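Local coordinates for tripeptidase (Staphylococcus aureus subsp. aureus, PDB 3RZA), which is probably a zinc-dependent aminopeptidase of the M20 family that releases the N-terminal residue from tripeptides, at residues P91-T96 and E386-V391; F181-D186 and E317-I322; T194-P199 and G310-D315. One frame throughout, in Å; residues are numbered along the deposited sequence.

Contact 1. Residues P91-T96 and E386-V391; sequences PKLYLT and EIIKIV
Pro-91 and Val-391 bring the two backbones nearest to each other, with 6.4 Å between their CA atoms. Strand 93-96 and helix 386-391 run almost antiparallel, their directions 167° apart and their axes 10.5 Å apart at closest approach, a spacing that the side chains fill. The contact is built on two side chains of segment 91-96, Leu-93 and Pro-91.

In Leu-93, CG lies anti to the backbone N (chi1 -179°), and the next torsion, chi2 55°, makes CD2 the methyl that reaches the helix. Leu-93 CD2 lies 4.1 Å from both Ile-387 CG2 and Ile-388 CG1, and the leucine meets both isoleucines at roughly a right angle. Val-391, one turn further on from Ile-387, adds its CG2 at 4.3 Å from the same Leu-93 CD2. One methyl group thus meets three side chains from about one turn of the helix, at positions 387, 388 and 391.

The second meeting is at Pro-91. Val-391 divides its branches between leucine and proline: while CG2 faces the leucine, Val-391 CG1 turns to the proline, 4.1 Å from Pro-91 CB and closer still, 3.4 Å, to Pro-91 O.

Beside this pair, Tyr-183 of strand 181-184 touches both Ile-387 and Leu-93, and Ile-388 reaches Ile-154 of strand 154-159, so helix 374-393 lies over one face of the sheet at this strand and its two neighbours.

The side chains that meet are all apolar; the close polar atom, Pro-91 O, faces a methyl and makes no hydrogen bond across the contact. The alignment of the strand is instead set by backbone bonds to its sheet neighbours, from Leu-93 to Gln-153 and Gln-155 and from Tyr-94 to Phe-181 and Tyr-183, while the helix is held against it by dispersion and burial.

Contact 2. Residues F181-D186 and E317-I322; sequences FGYAID and EAVVKI. With ZN (zinc ion), chain C.
Phe-181 and Val-319 mark the closest backbone approach, 6.2 Å between CA atoms, where strand 181-184 and helix 318-322 cross at -52° with their axes 8.6 Å apart. Val-319 is wedged between two aromatic side chains. Its CB lies 3.8 Å from Phe-181 CB and its CA sits over one face of the phenylalanine ring. Val-319 CG2 sits between the two side chains, touching Phe-181 as well and lying 3.5 Å from Tyr-183 CE1 and from Gly-182 O. With chi1 at 51°, the Phe-181 ring stands between its own backbone N and carbonyl carbon, which directs CZ to Ile-322 CD1 at 3.7 Å.

Tyr-183 supplies the polar link. Its OH donates to Val-319 O at 2.7 Å, lying in the carbonyl plane on a lone pair, with a C=O...O angle of 122°; the acceptor in turn lies at the ring's edge. This short bond fixes the far end of the tyrosine on the first turn of the helix, and Ile-322 CB packs beside the hydroxyl.

Past the corner at Ile-185, centre of an inverse gamma turn, Asp-186 OD1 binds the zinc ion at 2.1 Å; His-98, Asp-129 and a water are further ligands. A metal ligand past the turn that follows a parallel strand backed by a helix is in keeping with the alpha/beta catalytic domain of M20 peptidases.

Contact 3. Residues T194-P199 and G310-D315; sequences TVVGAP and GFKIND
A short antiparallel ladder joins Val-196, Gly-197 and Ala-198 of strand 194-209 to Phe-311, Lys-312 and Ile-313 at the end of strand 299-312, probably where the chain leaves and re-enters the catalytic domain around the inserted domain of M20 enzymes. Ala-198 and Phe-311 form a hydrogen-bonded pair: Ala-198 N donates to Phe-311 O at 3.1 Å and Phe-311 N to Ala-198 O at 3.0 Å. Gly-197 and Lys-312 are the adjoining non-hydrogen-bonded pair. Ile-313 N closes the ladder on Val-196 O at 2.8 Å, a nearly straight bond (173° at the hydrogen).

Phe-311 folds back over the opposite strand, its chi1 of 69° placing the ring where one face receives Ala-198 N above its centre. Gly-197 CA makes a CH-pi contact with the same ring, 4.2 Å from the centroid and 27° off the normal, and Ala-198 CB is 3.4 Å from Phe-311 CE1.

On the other face of the ladder, Lys-312 bends at chi2 and chi4 alongside Val-196, bringing NZ 3.7 Å from Val-196 CG2. There NZ bridges to Asp-315 OD2 at 2.9 Å, from above the carboxylate plane, and also donates to Ile-313 O.

The backbone bonds therefore set the pairing. The ring packs the two strands together on one face, while the lysine bonds to Ile-313 O and Asp-315 OD2 would restrain the chain just after the strand.

How the contacts relate
All three contacts reach the same mixed sheet. Contacts 1 and 2 have centres about 8 Å apart and sit on neighbouring parallel strands, 93-98 and 181-184, packed by helices 374-393 and 318-329; probable backbone bonds join Thr-96 to Tyr-183 and Ile-185. The centre of contact 3 lies about 10 Å from that of contact 2 and about 18 Å from that of contact 1. Contacts 2 and 3 touch through a probable hydrogen bond from Lys-321 NZ to Asp-315 O and the packing of Val-320 against Val-196. Along the chain the pairings enclose one another, with contact 1 outermost and contact 3 innermost. Read outward, they run from the probable inserted-domain junction, through the strand leading to zinc, to the C-terminal helix.

Contact 1. Residues P91-T96 and E386-V391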
ATOM      1  N   PRO A  91     -40.446 -36.357   3.417  1.00 28.74           N
ATOM      2  CA  PRO A  91     -39.059 -35.980   3.266  1.00 28.73           C
ATOM      3  C   PRO A  91     -38.411 -35.387   4.525  1.00 27.69           C
ATOM      4  O   PRO A  91     -39.102 -34.781   5.374  1.00 25.58           O
ATOM      5  CB  PRO A  91     -39.112 -34.916   2.164  1.00 27.90           C
ATOM      6  CG  PRO A  91     -40.241 -35.295   1.359  1.00 29.21           C
ATOM      7  CD  PRO A  91     -41.257 -35.772   2.329  1.00 29.77           C
ATOM      8  N   LYS A  92     -37.101 -35.598   4.635  1.00 24.51           N
ATOM      9  CA  LYS A  92     -36.322 -35.133   5.771  1.00 24.18           C
ATOM     10  C   LYS A  92     -35.703 -33.818   5.360  1.00 22.62           C
ATOM     11  O   LYS A  92     -35.034 -33.748   4.323  1.00 22.66           O
ATOM     12  CB  LYS A  92     -35.239 -36.141   6.131  1.00 24.96           C
ATOM     13  CG  LYS A  92     -35.775 -37.535   6.547  1.00 28.96           C
ATOM     14  CD  LYS A  92     -34.620 -38.495   6.723  1.00 29.94           C
ATOM     15  CE  LYS A  92     -35.037 -39.790   7.386  1.00 33.98           C
ATOM     16  NZ  LYS A  92     -33.860 -40.694   7.562  1.00 33.38           N
ATOM     17  N   LEU A  93     -35.930 -32.791   6.178  1.00 20.64           N
ATOM     18  CA  LEU A  93     -35.571 -31.407   5.890  1.00 20.60           C
ATOM     19  C   LEU A  93     -34.425 -30.997   6.760  1.00 19.71           C
ATOM     20  O   LEU A  93     -34.295 -31.494   7.891  1.00 21.23           O
ATOM     21  CB  LEU A  93     -36.766 -30.500   6.213  1.00 22.34           C
ATOM     22  CG  LEU A  93     -36.644 -28.997   5.962  1.00 24.93           C
ATOM     23  CD1 LEU A  93     -36.244 -28.696   4.504  1.00 27.00           C
ATOM     24  CD2 LEU A  93     -37.962 -28.367   6.308  1.00 28.27           C
ATOM     25  N   TYR A  94     -33.594 -30.078   6.267  1.00 18.36           N
ATOM     26  CA  TYR A  94     -32.707 -29.316   7.135  1.00 17.00           C
ATOM     27  C   TYR A  94     -32.854 -27.831   6.877  1.00 17.43           C
ATOM     28  O   TYR A  94     -33.250 -27.421   5.801  1.00 17.02           O
ATOM     29  CB  TYR A  94     -31.224 -29.764   7.029  1.00 17.86           C
ATOM     30  CG  TYR A  94     -30.414 -28.991   6.019  1.00 20.48           C
ATOM     31  CD1 TYR A  94     -30.477 -29.315   4.669  1.00 18.30           C
ATOM     32  CD2 TYR A  94     -29.602 -27.911   6.407  1.00 20.30           C
ATOM     33  CE1 TYR A  94     -29.779 -28.597   3.727  1.00 19.05           C
ATOM     34  CE2 TYR A  94     -28.901 -27.180   5.460  1.00 21.40           C
ATOM     35  CZ  TYR A  94     -28.988 -27.536   4.112  1.00 18.31           C
ATOM     36  OH  TYR A  94     -28.276 -26.820   3.167  1.00 23.17           O
ATOM     37  N   LEU A  95     -32.542 -27.041   7.903  1.00 18.21           N
ATOM     38  CA  LEU A  95     -32.509 -25.587   7.823  1.00 17.99           C
ATOM     39  C   LEU A  95     -31.196 -25.159   8.440  1.00 16.92           C
ATOM     40  O   LEU A  95     -30.790 -25.751   9.436  1.00 20.33           O
ATOM     41  CB  LEU A  95     -33.671 -24.995   8.605  1.00 17.98           C
ATOM     42  CG  LEU A  95     -35.081 -25.393   8.177  1.00 18.28           C
ATOM     43  CD1 LEU A  95     -36.082 -24.977   9.273  1.00 17.21           C
ATOM     44  CD2 LEU A  95     -35.426 -24.758   6.818  1.00 15.82           C
ATOM     45  N   THR A  96     -30.544 -24.143   7.872  1.00 15.24           N
ATOM     46  CA  THR A  96     -29.272 -23.629   8.398  1.00 17.89           C
ATOM     47  C   THR A  96     -29.207 -22.104   8.458  1.00 18.70           C
ATOM     48  O   THR A  96     -29.712 -21.419   7.573  1.00 21.66           O
ATOM     49  CB  THR A  96     -28.024 -24.189   7.637  1.00 18.85           C
ATOM     50  OG1 THR A  96     -26.827 -23.780   8.305  1.00 23.35           O
ATOM     51  CG2 THR A  96     -27.962 -23.709   6.214  1.00 22.43           C
ATOM     52  N   GLU A 386     -44.431 -22.499   7.032  1.00 25.67           N
ATOM     53  CA  GLU A 386     -45.195 -22.981   5.895  1.00 24.46           C
ATOM     54  C   GLU A 386     -44.439 -24.073   5.139  1.00 22.07           C
ATOM     55  O   GLU A 386     -45.041 -25.071   4.745  1.00 23.49           O
ATOM     56  CB  GLU A 386     -45.531 -21.818   4.971  1.00 25.74           C
ATOM     57  CG  GLU A 386     -46.540 -22.115   3.902  1.00 32.27           C
ATOM     58  CD  GLU A 386     -47.928 -22.456   4.427  1.00 35.91           C
ATOM     59  OE1 GLU A 386     -48.293 -22.044   5.550  1.00 43.47           O
ATOM     60  OE2 GLU A 386     -48.654 -23.139   3.697  1.00 42.42           O
ATOM     61  N   ILE A 387     -43.125 -23.894   4.980  1.00 19.67           N
ATOM     62  CA  ILE A 387     -42.246 -24.907   4.341  1.00 18.94           C
ATOM     63  C   ILE A 387     -42.262 -26.243   5.089  1.00 19.14           C
ATOM     64  O   ILE A 387     -42.357 -27.293   4.464  1.00 22.39           O
ATOM     65  CB  ILE A 387     -40.765 -24.389   4.217  1.00 17.38           C
ATOM     66  CG1 ILE A 387     -40.675 -23.307   3.144  1.00 17.97           C
ATOM     67  CG2 ILE A 387     -39.787 -25.554   3.925  1.00 14.38           C
ATOM     68  CD1 ILE A 387     -39.352 -22.570   3.094  1.00 17.40           C
ATOM     69  N   ILE A 388     -42.178 -26.190   6.421  1.00 20.43           N
ATOM     70  CA  ILE A 388     -42.300 -27.394   7.262  1.00 21.32           C
ATOM     71  C   ILE A 388     -43.668 -28.092   7.078  1.00 22.58           C
ATOM     72  O   ILE A 388     -43.720 -29.337   6.996  1.00 19.28           O
ATOM     73  CB  ILE A 388     -42.057 -27.080   8.767  1.00 20.44           C
ATOM     74  CG1 ILE A 388     -40.574 -26.824   9.020  1.00 19.99           C
ATOM     75  CG2 ILE A 388     -42.527 -28.227   9.669  1.00 18.96           C
ATOM     76  CD1 ILE A 388     -40.292 -26.185  10.394  1.00 22.05           C
ATOM     77  N   LYS A 389     -44.749 -27.290   6.992  1.00 21.97           N
ATOM     78  CA  LYS A 389     -46.112 -27.827   6.760  1.00 23.66           C
ATOM     79  C   LYS A 389     -46.261 -28.463   5.378  1.00 22.65           C
ATOM     80  O   LYS A 389     -46.908 -29.506   5.251  1.00 22.73           O
ATOM     81  CB  LYS A 389     -47.199 -26.736   6.942  1.00 27.11           C
ATOM     82  CG  LYS A 389     -47.481 -26.314   8.398  1.00 29.56           C
ATOM     83  CD  LYS A 389     -48.519 -25.175   8.459  1.00 34.82           C
ATOM     84  CE  LYS A 389     -49.227 -25.140   9.796  1.00 40.71           C
ATOM     85  NZ  LYS A 389     -50.190 -23.992   9.936  1.00 49.41           N
ATOM     86  N   ILE A 390     -45.690 -27.815   4.348  1.00 22.09           N
ATOM     87  CA  ILE A 390     -45.777 -28.314   2.966  1.00 22.18           C
ATOM     88  C   ILE A 390     -45.000 -29.640   2.811  1.00 22.42           C
ATOM     89  O   ILE A 390     -45.506 -30.586   2.209  1.00 23.88           O
ATOM     90  CB  ILE A 390     -45.278 -27.260   1.931  1.00 20.02           C
ATOM     91  CG1 ILE A 390     -46.257 -26.072   1.851  1.00 20.23           C
ATOM     92  CG2 ILE A 390     -45.138 -27.895   0.533  1.00 23.17           C
ATOM     93  CD1 ILE A 390     -45.623 -24.758   1.310  1.00 18.07           C
ATOM     94  N   VAL A 391     -43.790 -29.686   3.374  1.00 21.61           N
ATOM     95  CA  VAL A 391     -42.989 -30.921   3.449  1.00 24.65           C
ATOM     96  C   VAL A 391     -43.760 -32.048   4.177  1.00 27.32           C
ATOM     97  O   VAL A 391     -43.736 -33.204   3.733  1.00 25.56           O
ATOM     98  CB  VAL A 391     -41.589 -30.665   4.134  1.00 24.12           C
ATOM     99  CG1 VAL A 391     -40.836 -31.979   4.385  1.00 24.69           C
ATOM    100  CG2 VAL A 391     -40.725 -29.720   3.272  1.00 19.76           C
TER

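Contact 2. Residues F181-D186 and E317-I322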
ATOM      1  N   PHE A 181     -33.255 -32.662   1.506  1.00 22.23           N
ATOM      2  CA  PHE A 181     -32.983 -31.321   0.959  1.00 18.85           C
ATOM      3  C   PHE A 181     -33.127 -30.280   2.057  1.00 19.48           C
ATOM      4  O   PHE A 181     -33.569 -30.594   3.177  1.00 17.19           O
ATOM      5  CB  PHE A 181     -33.926 -30.991  -0.223  1.00 18.13           C
ATOM      6  CG  PHE A 181     -35.400 -31.213   0.074  1.00 21.32           C
ATOM      7  CD1 PHE A 181     -36.157 -30.242   0.767  1.00 19.80           C
ATOM      8  CD2 PHE A 181     -36.041 -32.375  -0.351  1.00 22.94           C
ATOM      9  CE1 PHE A 181     -37.511 -30.448   1.043  1.00 23.40           C
ATOM     10  CE2 PHE A 181     -37.404 -32.577  -0.092  1.00 25.23           C
ATOM     11  CZ  PHE A 181     -38.134 -31.616   0.625  1.00 23.19           C
ATOM     12  N   GLY A 182     -32.757 -29.039   1.755  1.00 18.68           N
ATOM     13  CA  GLY A 182     -32.990 -27.972   2.696  1.00 18.51           C
ATOM     14  C   GLY A 182     -32.646 -26.577   2.297  1.00 17.42           C
ATOM     15  O   GLY A 182     -32.506 -26.278   1.129  1.00 18.97           O
ATOM     16  N   TYR A 183     -32.612 -25.701   3.300  1.00 16.79           N
ATOM     17  CA  TYR A 183     -32.665 -24.272   3.093  1.00 17.71           C
ATOM     18  C   TYR A 183     -31.677 -23.559   3.975  1.00 18.26           C
ATOM     19  O   TYR A 183     -31.714 -23.735   5.198  1.00 22.39           O
ATOM     20  CB  TYR A 183     -34.062 -23.757   3.395  1.00 16.01           C
ATOM     21  CG  TYR A 183     -35.090 -24.411   2.524  1.00 17.63           C
ATOM     22  CD1 TYR A 183     -35.262 -24.003   1.197  1.00 13.28           C
ATOM     23  CD2 TYR A 183     -35.826 -25.518   2.988  1.00 12.93           C
ATOM     24  CE1 TYR A 183     -36.193 -24.637   0.368  1.00 17.97           C
ATOM     25  CE2 TYR A 183     -36.749 -26.161   2.166  1.00 15.81           C
ATOM     26  CZ  TYR A 183     -36.936 -25.714   0.859  1.00 14.06           C
ATOM     27  OH  TYR A 183     -37.837 -26.376   0.034  1.00 17.49           O
ATOM     28  N   ALA A 184     -30.804 -22.754   3.371  1.00 16.06           N
ATOM     29  CA  ALA A 184     -30.008 -21.769   4.114  1.00 14.99           C
ATOM     30  C   ALA A 184     -30.823 -20.487   4.234  1.00 16.85           C
ATOM     31  O   ALA A 184     -31.188 -19.903   3.229  1.00 17.55           O
ATOM     32  CB  ALA A 184     -28.691 -21.529   3.424  1.00 13.07           C
ATOM     33  N   ILE A 185     -31.133 -20.078   5.469  1.00 17.27           N
ATOM     34  CA  ILE A 185     -31.962 -18.905   5.731  1.00 17.56           C
ATOM     35  C   ILE A 185     -31.012 -17.708   5.817  1.00 18.82           C
ATOM     36  O   ILE A 185     -30.739 -17.183   6.909  1.00 21.30           O
ATOM     37  CB  ILE A 185     -32.828 -19.072   7.053  1.00 17.58           C
ATOM     38  CG1 ILE A 185     -33.599 -20.425   7.059  1.00 20.51           C
ATOM     39  CG2 ILE A 185     -33.815 -17.897   7.208  1.00 11.34           C
ATOM     40  CD1 ILE A 185     -34.262 -20.747   8.402  1.00 17.47           C
ATOM     41  N   ASP A 186     -30.470 -17.300   4.666  1.00 17.03           N
ATOM     42  CA  ASP A 186     -29.315 -16.395   4.627  1.00 18.82           C
ATOM     43  C   ASP A 186     -29.017 -15.769   3.218  1.00 18.04           C
ATOM     44  O   ASP A 186     -27.866 -15.654   2.833  1.00 18.26           O
ATOM     45  CB  ASP A 186     -28.057 -17.163   5.143  1.00 19.19           C
ATOM     46  CG  ASP A 186     -26.853 -16.253   5.411  1.00 18.94           C
ATOM     47  OD1 ASP A 186     -27.051 -15.105   5.847  1.00 18.07           O
ATOM     48  OD2 ASP A 186     -25.698 -16.697   5.204  1.00 17.87           O
ATOM     49  N   GLU A 317     -36.982 -29.174  -9.168  1.00 22.66           N
ATOM     50  CA  GLU A 317     -36.684 -29.957  -7.971  1.00 23.40           C
ATOM     51  C   GLU A 317     -37.628 -29.604  -6.848  1.00 22.30           C
ATOM     52  O   GLU A 317     -38.037 -28.443  -6.736  1.00 19.43           O
ATOM     53  CB  GLU A 317     -35.255 -29.714  -7.477  1.00 24.81           C
ATOM     54  CG  GLU A 317     -34.192 -30.438  -8.279  1.00 30.79           C
ATOM     55  CD  GLU A 317     -34.117 -31.937  -7.975  1.00 37.45           C
ATOM     56  OE1 GLU A 317     -33.917 -32.325  -6.792  1.00 39.12           O
ATOM     57  OE2 GLU A 317     -34.233 -32.719  -8.934  1.00 38.72           O
ATOM     58  N   ALA A 318     -37.987 -30.624  -6.048  1.00 19.68           N
ATOM     59  CA  ALA A 318     -38.866 -30.480  -4.874  1.00 21.42           C
ATOM     60  C   ALA A 318     -38.485 -29.315  -3.972  1.00 19.81           C
ATOM     61  O   ALA A 318     -39.354 -28.550  -3.546  1.00 21.32           O
ATOM     62  CB  ALA A 318     -38.876 -31.784  -4.048  1.00 18.54           C
ATOM     63  N   VAL A 319     -37.182 -29.189  -3.686  1.00 18.97           N
ATOM     64  CA  VAL A 319     -36.680 -28.119  -2.817  1.00 17.08           C
ATOM     65  C   VAL A 319     -37.011 -26.697  -3.318  1.00 17.72           C
ATOM     66  O   VAL A 319     -37.321 -25.813  -2.507  1.00 18.71           O
ATOM     67  CB  VAL A 319     -35.149 -28.269  -2.530  1.00 17.62           C
ATOM     68  CG1 VAL A 319     -34.299 -28.100  -3.807  1.00 15.80           C
ATOM     69  CG2 VAL A 319     -34.716 -27.306  -1.447  1.00 13.07           C
ATOM     70  N   VAL A 320     -36.973 -26.491  -4.635  1.00 16.64           N
ATOM     71  CA  VAL A 320     -37.296 -25.189  -5.236  1.00 15.72           C
ATOM     72  C   VAL A 320     -38.801 -24.951  -5.230  1.00 16.95           C
ATOM     73  O   VAL A 320     -39.266 -23.884  -4.842  1.00 15.52           O
ATOM     74  CB  VAL A 320     -36.773 -25.081  -6.689  1.00 19.15           C
ATOM     75  CG1 VAL A 320     -37.115 -23.718  -7.281  1.00 17.34           C
ATOM     76  CG2 VAL A 320     -35.255 -25.349  -6.771  1.00 19.58           C
ATOM     77  N   LYS A 321     -39.557 -25.960  -5.653  1.00 18.95           N
ATOM     78  CA  LYS A 321     -41.024 -25.871  -5.724  1.00 20.45           C
ATOM     79  C   LYS A 321     -41.696 -25.646  -4.363  1.00 19.73           C
ATOM     80  O   LYS A 321     -42.624 -24.854  -4.256  1.00 19.10           O
ATOM     81  CB  LYS A 321     -41.607 -27.121  -6.406  1.00 23.43           C
ATOM     82  CG  LYS A 321     -41.208 -27.258  -7.910  1.00 31.41           C
ATOM     83  CD  LYS A 321     -42.093 -26.370  -8.805  1.00 42.23           C
ATOM     84  CE  LYS A 321     -41.391 -25.862 -10.086  1.00 46.19           C
ATOM     85  NZ  LYS A 321     -40.648 -24.549  -9.922  1.00 49.49           N
ATOM     86  N   ILE A 322     -41.199 -26.307  -3.325  1.00 20.68           N
ATOM     87  CA  ILE A 322     -41.695 -26.092  -1.947  1.00 18.86           C
ATOM     88  C   ILE A 322     -41.397 -24.649  -1.441  1.00 18.54           C
ATOM     89  O   ILE A 322     -42.275 -24.004  -0.834  1.00 19.51           O
ATOM     90  CB  ILE A 322     -41.160 -27.177  -0.983  1.00 19.28           C
ATOM     91  CG1 ILE A 322     -41.748 -28.555  -1.357  1.00 19.41           C
ATOM     92  CG2 ILE A 322     -41.499 -26.833   0.451  1.00 18.52           C
ATOM     93  CD1 ILE A 322     -40.952 -29.763  -0.801  1.00 20.06           C
TER
HETATM   94 ZN    ZN C 401     -25.157 -14.348   6.501  1.00 26.60          ZN
HETATM   95  O   HOH W   1     -23.873 -13.680   4.998  1.00 33.92           O

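Contact 3. Residues T194-P199 and G310-D315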
ATOM      1  N   THR A 194     -36.096 -16.890  -3.646  1.00 17.24           N
ATOM      2  CA  THR A 194     -35.224 -18.053  -3.373  1.00 14.78           C
ATOM      3  C   THR A 194     -34.032 -17.991  -4.315  1.00 16.98           C
ATOM      4  O   THR A 194     -34.210 -17.885  -5.518  1.00 16.02           O
ATOM      5  CB  THR A 194     -35.988 -19.395  -3.621  1.00 15.93           C
ATOM      6  OG1 THR A 194     -37.196 -19.384  -2.874  1.00 18.83           O
ATOM      7  CG2 THR A 194     -35.159 -20.602  -3.209  1.00 10.46           C
ATOM      8  N   VAL A 195     -32.818 -18.039  -3.757  1.00 15.30           N
ATOM      9  CA  VAL A 195     -31.618 -18.216  -4.537  1.00 14.87           C
ATOM     10  C   VAL A 195     -31.478 -19.703  -4.903  1.00 14.84           C
ATOM     11  O   VAL A 195     -31.332 -20.539  -4.003  1.00 14.59           O
ATOM     12  CB  VAL A 195     -30.374 -17.785  -3.745  1.00 13.41           C
ATOM     13  CG1 VAL A 195     -29.116 -18.135  -4.514  1.00 12.75           C
ATOM     14  CG2 VAL A 195     -30.439 -16.292  -3.387  1.00 12.21           C
ATOM     15  N   VAL A 196     -31.502 -20.010  -6.201  1.00 15.85           N
ATOM     16  CA  VAL A 196     -31.377 -21.415  -6.728  1.00 15.35           C
ATOM     17  C   VAL A 196     -30.007 -21.740  -7.308  1.00 17.79           C
ATOM     18  O   VAL A 196     -29.745 -22.893  -7.694  1.00 16.18           O
ATOM     19  CB  VAL A 196     -32.496 -21.764  -7.769  1.00 17.06           C
ATOM     20  CG1 VAL A 196     -33.889 -21.609  -7.099  1.00 18.39           C
ATOM     21  CG2 VAL A 196     -32.381 -20.906  -9.096  1.00 15.21           C
ATOM     22  N   GLY A 197     -29.120 -20.749  -7.346  1.00 16.64           N
ATOM     23  CA  GLY A 197     -27.786 -20.962  -7.804  1.00 18.04           C
ATOM     24  C   GLY A 197     -26.886 -19.878  -7.307  1.00 16.28           C
ATOM     25  O   GLY A 197     -27.349 -18.782  -7.010  1.00 17.03           O
ATOM     26  N   ALA A 198     -25.598 -20.199  -7.205  1.00 17.48           N
ATOM     27  CA  ALA A 198     -24.566 -19.281  -6.687  1.00 18.11           C
ATOM     28  C   ALA A 198     -23.270 -19.632  -7.416  1.00 19.73           C
ATOM     29  O   ALA A 198     -23.116 -20.779  -7.838  1.00 21.44           O
ATOM     30  CB  ALA A 198     -24.415 -19.458  -5.153  1.00 16.70           C
ATOM     31  N   PRO A 199     -22.340 -18.654  -7.592  1.00 19.47           N
ATOM     32  CA  PRO A 199     -21.140 -18.892  -8.404  1.00 18.09           C
ATOM     33  C   PRO A 199     -20.016 -19.598  -7.638  1.00 16.45           C
ATOM     34  O   PRO A 199     -20.077 -19.730  -6.389  1.00 16.19           O
ATOM     35  CB  PRO A 199     -20.700 -17.483  -8.757  1.00 19.82           C
ATOM     36  CG  PRO A 199     -21.001 -16.709  -7.505  1.00 18.16           C
ATOM     37  CD  PRO A 199     -22.246 -17.359  -6.895  1.00 19.74           C
ATOM     38  N   GLY A 310     -19.515 -23.259  -6.907  1.00 17.46           N
ATOM     39  CA  GLY A 310     -20.836 -22.879  -7.378  1.00 18.43           C
ATOM     40  C   GLY A 310     -21.792 -24.040  -7.463  1.00 19.43           C
ATOM     41  O   GLY A 310     -21.386 -25.186  -7.380  1.00 20.95           O
ATOM     42  N   PHE A 311     -23.075 -23.722  -7.557  1.00 19.51           N
ATOM     43  CA  PHE A 311     -24.125 -24.706  -7.774  1.00 19.68           C
ATOM     44  C   PHE A 311     -25.285 -24.070  -8.554  1.00 19.32           C
ATOM     45  O   PHE A 311     -25.352 -22.842  -8.741  1.00 16.84           O
ATOM     46  CB  PHE A 311     -24.615 -25.292  -6.437  1.00 19.63           C
ATOM     47  CG  PHE A 311     -25.386 -24.315  -5.582  1.00 21.60           C
ATOM     48  CD1 PHE A 311     -24.726 -23.435  -4.735  1.00 25.75           C
ATOM     49  CD2 PHE A 311     -26.785 -24.266  -5.629  1.00 24.33           C
ATOM     50  CE1 PHE A 311     -25.436 -22.523  -3.956  1.00 20.07           C
ATOM     51  CE2 PHE A 311     -27.500 -23.345  -4.866  1.00 19.25           C
ATOM     52  CZ  PHE A 311     -26.825 -22.482  -4.024  1.00 23.93           C
ATOM     53  N   LYS A 312     -26.155 -24.927  -9.051  1.00 21.89           N
ATOM     54  CA  LYS A 312     -27.397 -24.521  -9.689  1.00 22.48           C
ATOM     55  C   LYS A 312     -28.338 -25.683  -9.478  1.00 22.03           C
ATOM     56  O   LYS A 312     -28.047 -26.791  -9.933  1.00 21.58           O
ATOM     57  CB  LYS A 312     -27.173 -24.255 -11.187  1.00 25.13           C
ATOM     58  CG  LYS A 312     -28.456 -23.882 -12.037  1.00 29.05           C
ATOM     59  CD  LYS A 312     -29.106 -22.569 -11.601  1.00 26.24           C
ATOM     60  CE  LYS A 312     -30.404 -22.285 -12.376  1.00 31.83           C
ATOM     61  NZ  LYS A 312     -31.623 -23.116 -11.908  1.00 33.66           N
ATOM     62  N   ILE A 313     -29.414 -25.461  -8.730  1.00 19.82           N
ATOM     63  CA  ILE A 313     -30.438 -26.478  -8.535  1.00 20.33           C
ATOM     64  C   ILE A 313     -31.490 -26.314  -9.648  1.00 22.25           C
ATOM     65  O   ILE A 313     -31.951 -25.198  -9.938  1.00 23.34           O
ATOM     66  CB  ILE A 313     -31.090 -26.387  -7.146  1.00 17.51           C
ATOM     67  CG1 ILE A 313     -30.026 -26.373  -6.024  1.00 17.84           C
ATOM     68  CG2 ILE A 313     -32.050 -27.540  -6.957  1.00 18.03           C
ATOM     69  CD1 ILE A 313     -29.044 -27.513  -6.055  1.00 15.95           C
ATOM     70  N   ASN A 314     -31.815 -27.422 -10.299  1.00 23.06           N
ATOM     71  CA  ASN A 314     -32.839 -27.462 -11.333  1.00 24.11           C
ATOM     72  C   ASN A 314     -34.167 -26.906 -10.774  1.00 22.91           C
ATOM     73  O   ASN A 314     -34.581 -27.265  -9.673  1.00 21.39           O
ATOM     74  CB  ASN A 314     -32.978 -28.913 -11.826  1.00 23.41           C
ATOM     75  CG  ASN A 314     -33.956 -29.071 -12.960  1.00 28.11           C
ATOM     76  OD1 ASN A 314     -35.144 -28.728 -12.848  1.00 27.05           O
ATOM     77  ND2 ASN A 314     -33.490 -29.673 -14.037  1.00 25.37           N
ATOM     78  N   ASP A 315     -34.828 -26.048 -11.547  1.00 25.01           N
ATOM     79  CA  ASP A 315     -36.032 -25.337 -11.073  1.00 27.95           C
ATOM     80  C   ASP A 315     -37.267 -26.225 -10.828  1.00 28.48           C
ATOM     81  O   ASP A 315     -38.201 -25.771 -10.174  1.00 27.99           O
ATOM     82  CB  ASP A 315     -36.414 -24.206 -12.039  1.00 31.14           C
ATOM     83  CG  ASP A 315     -35.370 -23.096 -12.081  1.00 39.72           C
ATOM     84  OD1 ASP A 315     -35.530 -22.089 -11.332  1.00 40.62           O
ATOM     85  OD2 ASP A 315     -34.379 -23.252 -12.845  1.00 47.50           O
TER